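Local coordinates for protein ketosynthase (Streptomyces sp. MSC090213JE08, PDB 6KXD) that probably catalyses the chain-extending condensation of an ACP-bound acyl group with malonyl-ACP, releasing carbon dioxide, in a highly reducing type II polyketide synthase, at residues S19-G24 and K331-H336; C56-F61 and T231-G236; M75-Q80 and A197-R202. All coordinates share one frame; numbering follows the deposited sequence.

Contact 1 (S19-G24 and K331-H336); sequences SSIGTG and KSMLGH
Ile21 packs against Leu334 where the tight turn between strands 10-19 and 22-23 of the thiolase-type fold meets the short helix 331-334. The leucine touches with CD2, which lies 3.6 Å from Ile21 CG1; the two side chains cross at about a right angle, so a methyl of one rests on the stem of the other. A first torsion of 72° places Ile21 CG1 between the backbone N and the carbonyl carbon and leaves CG2 beside the backbone N, 3.8 Å from Met333 O. At the tip of the isoleucine, Ile21 CD1 approaches Met333 CB at 4.3 Å. The polar side of the contact runs through water 1, which is 3.0 Å from Ser20 OG and lies 2.6 Å from Leu334 O, to which it can donate.

Behind this first layer, Tyr28 of helix 24-34 touches Ser19, Ile21 and Leu334, and Leu344 of helix 341-355 packs on Leu334. The turn itself is type I from Ser19 to Gly22, and Gly22 has backbone angles at which a CB would collide with the preceding carbonyl. Ser19 orders it from within: Ile21 N donates to Ser19 OG over 3.1 Å, an ST turn, and Ser19 OG donates to Gly22 O at 2.7 Å, on a lone pair in the carbonyl plane, with a C=O...donor angle of 129°. An alanine at Ser19 takes away the hydroxyl that Ile21 N and Gly22 O share, and the turn that aims Ile21 at Leu334 would probably be freer to shift. The same hydroxyl, Ser19 OG, has Leu334 CD2 at 4.0 Å.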
ATOM      1  N   SER A  19     -13.883  -6.061  14.409  1.00 45.12           N
ATOM      2  CA  SER A  19     -13.082  -7.282  14.488  1.00 44.14           C
ATOM      3  C   SER A  19     -13.990  -8.465  14.789  1.00 53.78           C
ATOM      4  O   SER A  19     -15.136  -8.294  15.238  1.00 48.78           O
ATOM      5  CB  SER A  19     -11.994  -7.151  15.534  1.00 46.42           C
ATOM      6  OG  SER A  19     -12.441  -7.599  16.802  1.00 48.47           O
ATOM      7  N   SER A  20     -13.404  -9.644  14.590  1.00 52.38           N
ATOM      8  CA  SER A  20     -14.041 -10.917  14.795  1.00 53.63           C
ATOM      9  C   SER A  20     -14.292 -11.160  16.289  1.00 46.31           C
ATOM     10  O   SER A  20     -15.043 -12.061  16.570  1.00 52.64           O
ATOM     11  CB  SER A  20     -13.229 -12.034  14.165  1.00 48.93           C
ATOM     12  OG  SER A  20     -11.975 -12.137  14.809  1.00 48.69           O
ATOM     13  N   ILE A  21     -13.666 -10.385  17.199  1.00 48.26           N
ATOM     14  CA  ILE A  21     -13.810 -10.542  18.643  1.00 50.50           C
ATOM     15  C   ILE A  21     -14.410  -9.293  19.291  1.00 53.02           C
ATOM     16  O   ILE A  21     -14.318  -9.129  20.538  1.00 50.68           O
ATOM     17  CB  ILE A  21     -12.485 -10.928  19.331  1.00 49.33           C
ATOM     18  CG1 ILE A  21     -11.463  -9.786  19.382  1.00 49.73           C
ATOM     19  CG2 ILE A  21     -11.926 -12.180  18.675  1.00 52.50           C
ATOM     20  CD1 ILE A  21     -10.255 -10.079  20.214  1.00 50.17           C
ATOM     21  N   GLY A  22     -15.011  -8.408  18.490  1.00 52.50           N
ATOM     22  CA  GLY A  22     -15.573  -7.201  19.049  1.00 51.96           C
ATOM     23  C   GLY A  22     -15.426  -5.982  18.153  1.00 58.22           C
ATOM     24  O   GLY A  22     -14.441  -5.826  17.428  1.00 47.83           O
ATOM     25  N   THR A  23     -16.426  -5.110  18.248  1.00 54.80           N
ATOM     26  CA  THR A  23     -16.577  -3.876  17.467  1.00 51.60           C
ATOM     27  C   THR A  23     -16.610  -2.713  18.453  1.00 51.92           C
ATOM     28  O   THR A  23     -17.401  -2.713  19.387  1.00 52.37           O
ATOM     29  CB  THR A  23     -17.840  -3.956  16.603  1.00 57.44           C
ATOM     30  OG1 THR A  23     -17.652  -4.954  15.600  1.00 60.99           O
ATOM     31  CG2 THR A  23     -18.178  -2.636  15.948  1.00 59.23           C
ATOM     32  N   GLY A  24     -15.709  -1.751  18.268  1.00 47.28           N
ATOM     33  CA  GLY A  24     -15.491  -0.660  19.179  1.00 49.87           C
ATOM     34  C   GLY A  24     -14.441  -0.996  20.213  1.00 48.11           C
ATOM     35  O   GLY A  24     -14.198  -2.164  20.469  1.00 48.31           O
ATOM     36  N   LYS A 331      -3.352 -13.090  16.817  1.00 45.77           N
ATOM     37  CA  LYS A 331      -4.006 -13.848  15.774  1.00 46.15           C
ATOM     38  C   LYS A 331      -4.549 -15.187  16.305  1.00 42.31           C
ATOM     39  O   LYS A 331      -5.335 -15.845  15.629  1.00 45.61           O
ATOM     40  CB  LYS A 331      -3.046 -14.136  14.614  1.00 48.82           C
ATOM     41  CG  LYS A 331      -2.614 -12.897  13.829  1.00 42.78           C
ATOM     42  CD  LYS A 331      -1.729 -13.228  12.666  1.00 48.11           C
ATOM     43  CE  LYS A 331      -1.321 -11.995  11.885  1.00 47.46           C
ATOM     44  NZ  LYS A 331      -0.466 -11.119  12.707  1.00 43.94           N
ATOM     45  N   SER A 332      -4.103 -15.583  17.494  1.00 46.16           N
ATOM     46  CA  SER A 332      -4.682 -16.763  18.110  1.00 50.39           C
ATOM     47  C   SER A 332      -6.182 -16.501  18.285  1.00 54.89           C
ATOM     48  O   SER A 332      -6.964 -17.378  17.997  1.00 49.51           O
ATOM     49  CB  SER A 332      -4.013 -17.106  19.394  1.00 51.79           C
ATOM     50  OG  SER A 332      -4.184 -16.082  20.352  1.00 45.02           O
ATOM     51  N   MET A 333      -6.531 -15.243  18.627  1.00 48.45           N
ATOM     52  CA  MET A 333      -7.906 -14.838  18.810  1.00 49.88           C
ATOM     53  C   MET A 333      -8.524 -14.344  17.493  1.00 50.43           C
ATOM     54  O   MET A 333      -9.587 -14.786  17.100  1.00 46.90           O
ATOM     55  CB  MET A 333      -8.002 -13.735  19.857  1.00 49.46           C
ATOM     56  CG  MET A 333      -7.646 -14.184  21.246  1.00 51.40           C
ATOM     57  SD  MET A 333      -7.462 -12.790  22.389  1.00 52.19           S
ATOM     58  CE  MET A 333      -5.795 -12.244  21.998  1.00 59.46           C
ATOM     59  N   LEU A 334      -7.870 -13.386  16.811  1.00 49.86           N
ATOM     60  CA  LEU A 334      -8.459 -12.759  15.592  1.00 49.43           C
ATOM     61  C   LEU A 334      -8.425 -13.664  14.378  1.00 47.48           C
ATOM     62  O   LEU A 334      -9.096 -13.405  13.412  1.00 56.77           O
ATOM     63  CB  LEU A 334      -7.678 -11.485  15.305  1.00 47.84           C
ATOM     64  CG  LEU A 334      -7.847 -10.422  16.371  1.00 51.42           C
ATOM     65  CD1 LEU A 334      -7.078  -9.167  16.017  1.00 52.79           C
ATOM     66  CD2 LEU A 334      -9.317 -10.098  16.555  1.00 51.53           C
ATOM     67  N   GLY A 335      -7.586 -14.701  14.402  1.00 44.35           N
ATOM     68  CA  GLY A 335      -7.205 -15.292  13.172  1.00 43.91           C
ATOM     69  C   GLY A 335      -6.332 -14.287  12.423  1.00 40.77           C
ATOM     70  O   GLY A 335      -5.888 -13.274  12.995  1.00 46.69           O
ATOM     71  N   HIS A 336      -6.084 -14.564  11.160  1.00 43.87           N
ATOM     72  CA  HIS A 336      -5.191 -13.713  10.396  1.00 45.39           C
ATOM     73  C   HIS A 336      -6.051 -12.729   9.607  1.00 40.08           C
ATOM     74  O   HIS A 336      -6.585 -13.111   8.559  1.00 44.69           O
ATOM     75  CB  HIS A 336      -4.295 -14.562   9.498  1.00 50.33           C
ATOM     76  CG  HIS A 336      -3.208 -13.763   8.864  1.00 50.28           C
ATOM     77  ND1 HIS A 336      -3.239 -12.370   8.840  1.00 47.74           N
ATOM     78  CD2 HIS A 336      -2.068 -14.137   8.253  1.00 52.10           C
ATOM     79  CE1 HIS A 336      -2.158 -11.924   8.215  1.00 52.91           C
ATOM     80  NE2 HIS A 336      -1.424 -12.993   7.837  1.00 50.22           N
TER
HETATM   81  O   HOH W   1     -10.687 -11.829  12.119  1.00 50.88           O

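Contact 2 (C56-F61 and T231-G236); sequences CEVPDF and TGEGAG
Two direct hydrogen bonds join Cys56 and Val58 to the chain around Glu233. Cys56 N donates to Thr231 O at 2.7 Å and 164°. Val58 N donates to Glu233 OE2 at 2.8 Å and 168°, meeting the oxygen on its anti side and slightly out of the carboxylate plane. The extended glutamate starts from a chi1 of 60°, which sets CG between its own N and carbonyl carbon and lets the carboxylate reach across to Val58, whose CB lies against the bonded oxygen, 3.5 Å from Glu233 OE2.

A water-mediated link lies beside them: water 1 is 2.7 Å from Cys56 O and takes a bond from Glu233 N at 3.2 Å. Weaker still is the CA-H...O contact from Gly232 CA to Cys56 O, 3.6 Å.

Apolar contact is slight, with Val58 CG2 4.2 Å from Gly234 CA.

Glu233 OE1 forms a salt bridge with Arg44, which probably balances its charge, and accepts from Val200 N, while OE2 also bonds to Tyr81 OH; Glu57 is held by hydrogen bonds from Thr43 OG1 to OE1 and from Arg44 N to OE2. The result is a buried glutamate fastening an irregular loop to the start of strand 234-242 in the thiolase-fold sheet.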
ATOM      1  N   CYS A  56     -12.492 -16.264  10.575  1.00 46.60           N
ATOM      2  CA  CYS A  56     -12.756 -15.376  11.658  1.00 44.27           C
ATOM      3  C   CYS A  56     -13.435 -14.131  11.107  1.00 49.67           C
ATOM      4  O   CYS A  56     -12.824 -13.048  11.073  1.00 52.67           O
ATOM      5  CB  CYS A  56     -11.500 -14.989  12.422  1.00 48.90           C
ATOM      6  SG  CYS A  56     -10.765 -16.392  13.307  1.00 52.95           S
ATOM      7  N   GLU A  57     -14.682 -14.311  10.679  1.00 51.53           N
ATOM      8  CA  GLU A  57     -15.463 -13.231  10.136  1.00 49.77           C
ATOM      9  C   GLU A  57     -15.907 -12.291  11.245  1.00 47.03           C
ATOM     10  O   GLU A  57     -15.951 -12.637  12.444  1.00 50.72           O
ATOM     11  CB  GLU A  57     -16.702 -13.727   9.413  1.00 50.76           C
ATOM     12  CG  GLU A  57     -16.428 -14.251   8.041  1.00 51.41           C
ATOM     13  CD  GLU A  57     -17.676 -14.768   7.363  1.00 53.77           C
ATOM     14  OE1 GLU A  57     -18.768 -14.589   7.953  1.00 58.55           O
ATOM     15  OE2 GLU A  57     -17.569 -15.319   6.254  1.00 56.46           O
ATOM     16  N   VAL A  58     -16.218 -11.057  10.822  1.00 47.16           N
ATOM     17  CA  VAL A  58     -16.935 -10.140  11.641  1.00 49.65           C
ATOM     18  C   VAL A  58     -18.390 -10.594  11.559  1.00 46.60           C
ATOM     19  O   VAL A  58     -18.971 -10.718  10.476  1.00 49.38           O
ATOM     20  CB  VAL A  58     -16.752  -8.671  11.217  1.00 45.46           C
ATOM     21  CG1 VAL A  58     -17.744  -7.748  11.910  1.00 50.60           C
ATOM     22  CG2 VAL A  58     -15.335  -8.196  11.501  1.00 48.79           C
ATOM     23  N   PRO A  59     -18.997 -10.937  12.704  1.00 56.84           N
ATOM     24  CA  PRO A  59     -20.278 -11.653  12.688  1.00 60.73           C
ATOM     25  C   PRO A  59     -21.501 -10.807  12.278  1.00 66.53           C
ATOM     26  O   PRO A  59     -22.301 -11.261  11.433  1.00 64.33           O
ATOM     27  CB  PRO A  59     -20.354 -12.150  14.144  1.00 53.76           C
ATOM     28  CG  PRO A  59     -19.652 -11.108  14.938  1.00 56.82           C
ATOM     29  CD  PRO A  59     -18.486 -10.691  14.060  1.00 50.59           C
ATOM     30  N   ASP A  60     -21.619  -9.597  12.839  1.00 57.74           N
ATOM     31  CA  ASP A  60     -22.886  -8.877  12.814  1.00 71.88           C
ATOM     32  C   ASP A  60     -22.648  -7.391  12.524  1.00 73.87           C
ATOM     33  O   ASP A  60     -23.131  -6.515  13.243  1.00 75.04           O
ATOM     34  CB  ASP A  60     -23.663  -9.098  14.117  1.00 81.47           C
ATOM     35  CG  ASP A  60     -24.412 -10.424  14.180  1.00 85.78           C
ATOM     36  OD1 ASP A  60     -24.985 -10.837  13.141  1.00 87.26           O
ATOM     37  OD2 ASP A  60     -24.414 -11.043  15.265  1.00 87.87           O
ATOM     38  N   PHE A  61     -21.982  -7.132  11.398  1.00 60.11           N
ATOM     39  CA  PHE A  61     -21.619  -5.807  10.981  1.00 56.00           C
ATOM     40  C   PHE A  61     -22.849  -5.025  10.500  1.00 52.47           C
ATOM     41  O   PHE A  61     -23.541  -5.446   9.589  1.00 53.37           O
ATOM     42  CB  PHE A  61     -20.603  -5.903   9.841  1.00 53.88           C
ATOM     43  CG  PHE A  61     -20.208  -4.576   9.260  1.00 46.50           C
ATOM     44  CD1 PHE A  61     -19.657  -3.598  10.069  1.00 46.35           C
ATOM     45  CD2 PHE A  61     -20.310  -4.349   7.897  1.00 51.57           C
ATOM     46  CE1 PHE A  61     -19.269  -2.379   9.535  1.00 45.52           C
ATOM     47  CE2 PHE A  61     -19.928  -3.127   7.372  1.00 45.87           C
ATOM     48  CZ  PHE A  61     -19.397  -2.161   8.190  1.00 45.21           C
ATOM     49  N   THR A 231      -8.246 -17.524   8.163  1.00 46.79           N
ATOM     50  CA  THR A 231      -8.396 -16.221   7.478  1.00 45.59           C
ATOM     51  C   THR A 231      -9.410 -15.388   8.266  1.00 50.00           C
ATOM     52  O   THR A 231     -10.368 -15.917   8.868  1.00 47.18           O
ATOM     53  CB  THR A 231      -8.817 -16.394   6.025  1.00 45.52           C
ATOM     54  OG1 THR A 231     -10.141 -16.905   5.973  1.00 49.43           O
ATOM     55  CG2 THR A 231      -7.923 -17.316   5.233  1.00 46.78           C
ATOM     56  N   GLY A 232      -9.127 -14.092   8.336  1.00 46.83           N
ATOM     57  CA  GLY A 232      -9.828 -13.148   9.121  1.00 43.00           C
ATOM     58  C   GLY A 232     -10.064 -11.881   8.331  1.00 38.07           C
ATOM     59  O   GLY A 232      -9.871 -11.846   7.126  1.00 46.63           O
ATOM     60  N   GLU A 233     -10.614 -10.894   9.029  1.00 44.81           N
ATOM     61  CA  GLU A 233     -10.984  -9.682   8.425  1.00 43.03           C
ATOM     62  C   GLU A 233     -11.267  -8.648   9.504  1.00 43.65           C
ATOM     63  O   GLU A 233     -11.177  -8.904  10.698  1.00 42.33           O
ATOM     64  CB  GLU A 233     -12.212  -9.888   7.546  1.00 44.90           C
ATOM     65  CG  GLU A 233     -13.446 -10.395   8.312  1.00 45.93           C
ATOM     66  CD  GLU A 233     -14.733 -10.303   7.535  1.00 44.56           C
ATOM     67  OE1 GLU A 233     -14.692 -10.272   6.289  1.00 44.29           O
ATOM     68  OE2 GLU A 233     -15.786 -10.237   8.193  1.00 51.75           O
ATOM     69  N   GLY A 234     -11.598  -7.448   9.045  1.00 43.27           N
ATOM     70  CA  GLY A 234     -11.909  -6.386   9.936  1.00 42.72           C
ATOM     71  C   GLY A 234     -11.130  -5.138   9.602  1.00 44.16           C
ATOM     72  O   GLY A 234     -10.574  -5.023   8.561  1.00 39.74           O
ATOM     73  N   ALA A 235     -11.171  -4.174  10.507  1.00 46.53           N
ATOM     74  CA  ALA A 235     -10.444  -2.946  10.316  1.00 40.80           C
ATOM     75  C   ALA A 235     -10.027  -2.429  11.680  1.00 41.83           C
ATOM     76  O   ALA A 235     -10.772  -2.508  12.680  1.00 41.83           O
ATOM     77  CB  ALA A 235     -11.317  -1.967   9.579  1.00 39.76           C
ATOM     78  N   GLY A 236      -8.810  -1.898  11.731  1.00 39.03           N
ATOM     79  CA  GLY A 236      -8.399  -1.098  12.803  1.00 39.01           C
ATOM     80  C   GLY A 236      -7.919   0.221  12.287  1.00 43.12           C
ATOM     81  O   GLY A 236      -7.124   0.252  11.343  1.00 40.23           O
TER
HETATM   82  O   HOH W   1     -10.687 -11.829  12.119  1.00 50.88           O

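Contact 3 (M75-Q80 and A197-R202); sequences MGRAGQ and ADAVCR
Arg77 meets Ala199 with the root of its side chain: chi1 of -169° turns CG anti to the backbone N, and bends at chi2 (62°) and chi3 (88°) then carry the guanidinium away, where NH1 bonds to Tyr81 OH. What remains over the alanine is aliphatic, Arg77 CB lying 3.7 Å from Ala199 CB. One residue on, Ala78 points its CB toward the strand end. This CB is 3.9 Å from Asp198 CA and 4.0 Å from Ala199 CB, and Ala78 O has Ala197 CB at 3.6 Å. The small side chains let the backbones come within 4.6 Å, measured from Ala78 CA to Asp198 CA.

This is the alpha/beta layering of the thiolase fold, the first turn of helix 77-93 seated on the end of sheet strand 191-198. Gly76 takes the N-cap position, and the carboxylate of Glu115 accepts from Ala78 N and Gly79 N, consistent with holding the helix start.

The CB of Asp198 points away from the helix. Ala199 N donates to the anti lone pair of Asp198 OD1 at 3.2 Å, while OD2 accepts from the backbone N of Thr112, Asp113 and Gly339. Further along, the Arg202 guanidinium makes a cation-pi contact with Tyr136 of a neighbouring subunit.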
ATOM      1  N   MET A  75     -18.483   0.941  -1.862  1.00 43.48           N
ATOM      2  CA  MET A  75     -17.422   0.209  -1.142  1.00 43.40           C
ATOM      3  C   MET A  75     -17.780  -1.262  -1.139  1.00 49.21           C
ATOM      4  O   MET A  75     -18.965  -1.592  -1.018  1.00 42.16           O
ATOM      5  CB  MET A  75     -17.364   0.623   0.317  1.00 43.58           C
ATOM      6  CG  MET A  75     -17.154   2.079   0.518  1.00 43.81           C
ATOM      7  SD  MET A  75     -17.477   2.602   2.165  1.00 46.60           S
ATOM      8  CE  MET A  75     -19.256   2.853   2.117  1.00 47.88           C
ATOM      9  N   GLY A  76     -16.768  -2.132  -1.178  1.00 40.81           N
ATOM     10  CA  GLY A  76     -16.989  -3.453  -0.744  1.00 40.48           C
ATOM     11  C   GLY A  76     -16.844  -3.540   0.750  1.00 41.71           C
ATOM     12  O   GLY A  76     -16.698  -2.544   1.458  1.00 41.56           O
ATOM     13  N   ARG A  77     -16.831  -4.768   1.244  1.00 43.47           N
ATOM     14  CA  ARG A  77     -16.817  -4.989   2.644  1.00 42.89           C
ATOM     15  C   ARG A  77     -15.572  -4.376   3.302  1.00 38.17           C
ATOM     16  O   ARG A  77     -15.631  -3.855   4.401  1.00 41.36           O
ATOM     17  CB  ARG A  77     -16.955  -6.497   2.884  1.00 49.16           C
ATOM     18  CG  ARG A  77     -17.226  -6.855   4.333  1.00 52.58           C
ATOM     19  CD  ARG A  77     -18.533  -6.286   4.878  1.00 59.38           C
ATOM     20  NE  ARG A  77     -19.661  -7.183   4.640  1.00 73.28           N
ATOM     21  CZ  ARG A  77     -20.229  -7.981   5.543  1.00 59.04           C
ATOM     22  NH1 ARG A  77     -19.758  -8.074   6.775  1.00 52.57           N
ATOM     23  NH2 ARG A  77     -21.290  -8.687   5.193  1.00 67.31           N
ATOM     24  N   ALA A  78     -14.396  -4.511   2.673  1.00 38.74           N
ATOM     25  CA  ALA A  78     -13.219  -4.042   3.349  1.00 39.44           C
ATOM     26  C   ALA A  78     -13.320  -2.520   3.554  1.00 33.90           C
ATOM     27  O   ALA A  78     -12.935  -2.010   4.609  1.00 39.07           O
ATOM     28  CB  ALA A  78     -11.987  -4.398   2.576  1.00 39.58           C
ATOM     29  N   GLY A  79     -13.788  -1.838   2.514  1.00 38.10           N
ATOM     30  CA  GLY A  79     -13.975  -0.375   2.537  1.00 37.93           C
ATOM     31  C   GLY A  79     -14.976   0.010   3.604  1.00 39.61           C
ATOM     32  O   GLY A  79     -14.768   0.917   4.362  1.00 38.20           O
ATOM     33  N   GLN A  80     -16.055  -0.766   3.713  1.00 43.22           N
ATOM     34  CA  GLN A  80     -17.017  -0.490   4.751  1.00 42.99           C
ATOM     35  C   GLN A  80     -16.366  -0.641   6.117  1.00 41.16           C
ATOM     36  O   GLN A  80     -16.518   0.206   6.972  1.00 41.49           O
ATOM     37  CB  GLN A  80     -18.286  -1.330   4.597  1.00 39.16           C
ATOM     38  CG  GLN A  80     -18.998  -1.053   3.297  1.00 44.39           C
ATOM     39  CD  GLN A  80     -20.165  -1.992   3.115  1.00 45.20           C
ATOM     40  OE1 GLN A  80     -20.615  -2.627   4.063  1.00 46.07           O
ATOM     41  NE2 GLN A  80     -20.687  -2.018   1.918  1.00 45.79           N
ATOM     42  N   ALA A 197      -7.426  -2.740   6.898  1.00 36.17           N
ATOM     43  CA  ALA A 197      -8.750  -3.254   6.651  1.00 38.86           C
ATOM     44  C   ALA A 197      -8.643  -4.381   5.642  1.00 44.06           C
ATOM     45  O   ALA A 197      -7.881  -4.274   4.691  1.00 39.61           O
ATOM     46  CB  ALA A 197      -9.624  -2.176   6.073  1.00 39.32           C
ATOM     47  N   ASP A 198      -9.433  -5.439   5.843  1.00 37.31           N
ATOM     48  CA  ASP A 198      -9.586  -6.442   4.861  1.00 37.83           C
ATOM     49  C   ASP A 198     -10.905  -7.180   5.093  1.00 39.74           C
ATOM     50  O   ASP A 198     -11.502  -7.034   6.142  1.00 42.22           O
ATOM     51  CB  ASP A 198      -8.461  -7.465   4.934  1.00 41.03           C
ATOM     52  CG  ASP A 198      -7.796  -7.593   3.584  1.00 48.90           C
ATOM     53  OD1 ASP A 198      -8.521  -7.901   2.579  1.00 63.30           O
ATOM     54  OD2 ASP A 198      -6.605  -7.292   3.563  1.00 45.73           O
ATOM     55  N   ALA A 199     -11.325  -7.933   4.091  1.00 41.97           N
ATOM     56  CA  ALA A 199     -12.553  -8.664   4.160  1.00 39.68           C
ATOM     57  C   ALA A 199     -12.278 -10.098   3.746  1.00 46.11           C
ATOM     58  O   ALA A 199     -11.590 -10.341   2.768  1.00 48.83           O
ATOM     59  CB  ALA A 199     -13.580  -8.035   3.268  1.00 42.90           C
ATOM     60  N   VAL A 200     -12.920 -11.026   4.463  1.00 45.08           N
ATOM     61  CA  VAL A 200     -12.826 -12.436   4.121  1.00 51.41           C
ATOM     62  C   VAL A 200     -13.256 -12.639   2.671  1.00 48.17           C
ATOM     63  O   VAL A 200     -14.230 -12.069   2.155  1.00 51.75           O
ATOM     64  CB  VAL A 200     -13.610 -13.299   5.129  1.00 53.71           C
ATOM     65  CG1 VAL A 200     -13.950 -14.673   4.569  1.00 62.30           C
ATOM     66  CG2 VAL A 200     -12.851 -13.401   6.436  1.00 53.35           C
ATOM     67  N   CYS A 201     -12.471 -13.442   1.957  1.00 40.28           N
ATOM     68  CA  CYS A 201     -12.776 -13.701   0.589  1.00 41.69           C
ATOM     69  C   CYS A 201     -12.292 -15.102   0.210  1.00 40.27           C
ATOM     70  O   CYS A 201     -11.445 -15.685   0.876  1.00 45.21           O
ATOM     71  CB  CYS A 201     -12.161 -12.687  -0.366  1.00 40.75           C
ATOM     72  SG  CYS A 201     -10.356 -12.573  -0.180  1.00 46.14           S
ATOM     73  N   ARG A 202     -12.835 -15.569  -0.899  1.00 43.98           N
ATOM     74  CA  ARG A 202     -12.492 -16.860  -1.435  1.00 48.42           C
ATOM     75  C   ARG A 202     -11.010 -16.873  -1.851  1.00 52.19           C
ATOM     76  O   ARG A 202     -10.314 -17.853  -1.596  1.00 46.88           O
ATOM     77  CB  ARG A 202     -13.437 -17.159  -2.584  1.00 50.53           C
ATOM     78  CG  ARG A 202     -13.106 -18.410  -3.366  1.00 53.28           C
ATOM     79  CD  ARG A 202     -14.035 -18.437  -4.561  1.00 58.34           C
ATOM     80  NE  ARG A 202     -13.923 -19.696  -5.269  1.00 63.82           N
ATOM     81  CZ  ARG A 202     -14.855 -20.635  -5.293  1.00 61.70           C
ATOM     82  NH1 ARG A 202     -15.889 -20.584  -4.468  1.00 63.62           N
ATOM     83  NH2 ARG A 202     -14.773 -21.586  -6.200  1.00 55.89           N
TER

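Overall arrangement
The six segments enclose one another in sequence: 19-24, 56-61 and 75-80 are answered in reverse order by 197-202, 231-236 and 331-336. Centres of contacts 1 and 2 are 7 Å apart and those of contacts 2 and 3 are 9 Å apart; contact 2 touches both, through Ser20 and Cys56 on one side and Glu233 and Val200 on the other, whereas contacts 1 and 3 stay about 7 Å apart at their nearest atoms. All three reach the same mixed sheet, where strands 10-19, 234-242 and 191-198 lie side by side. Water 1 belongs to contacts 1 and 2. Residues far apart in sequence thus meet in three buried contacts along one sheet, beside which His336 touches Cys170, as in the active site of related ketosynthases.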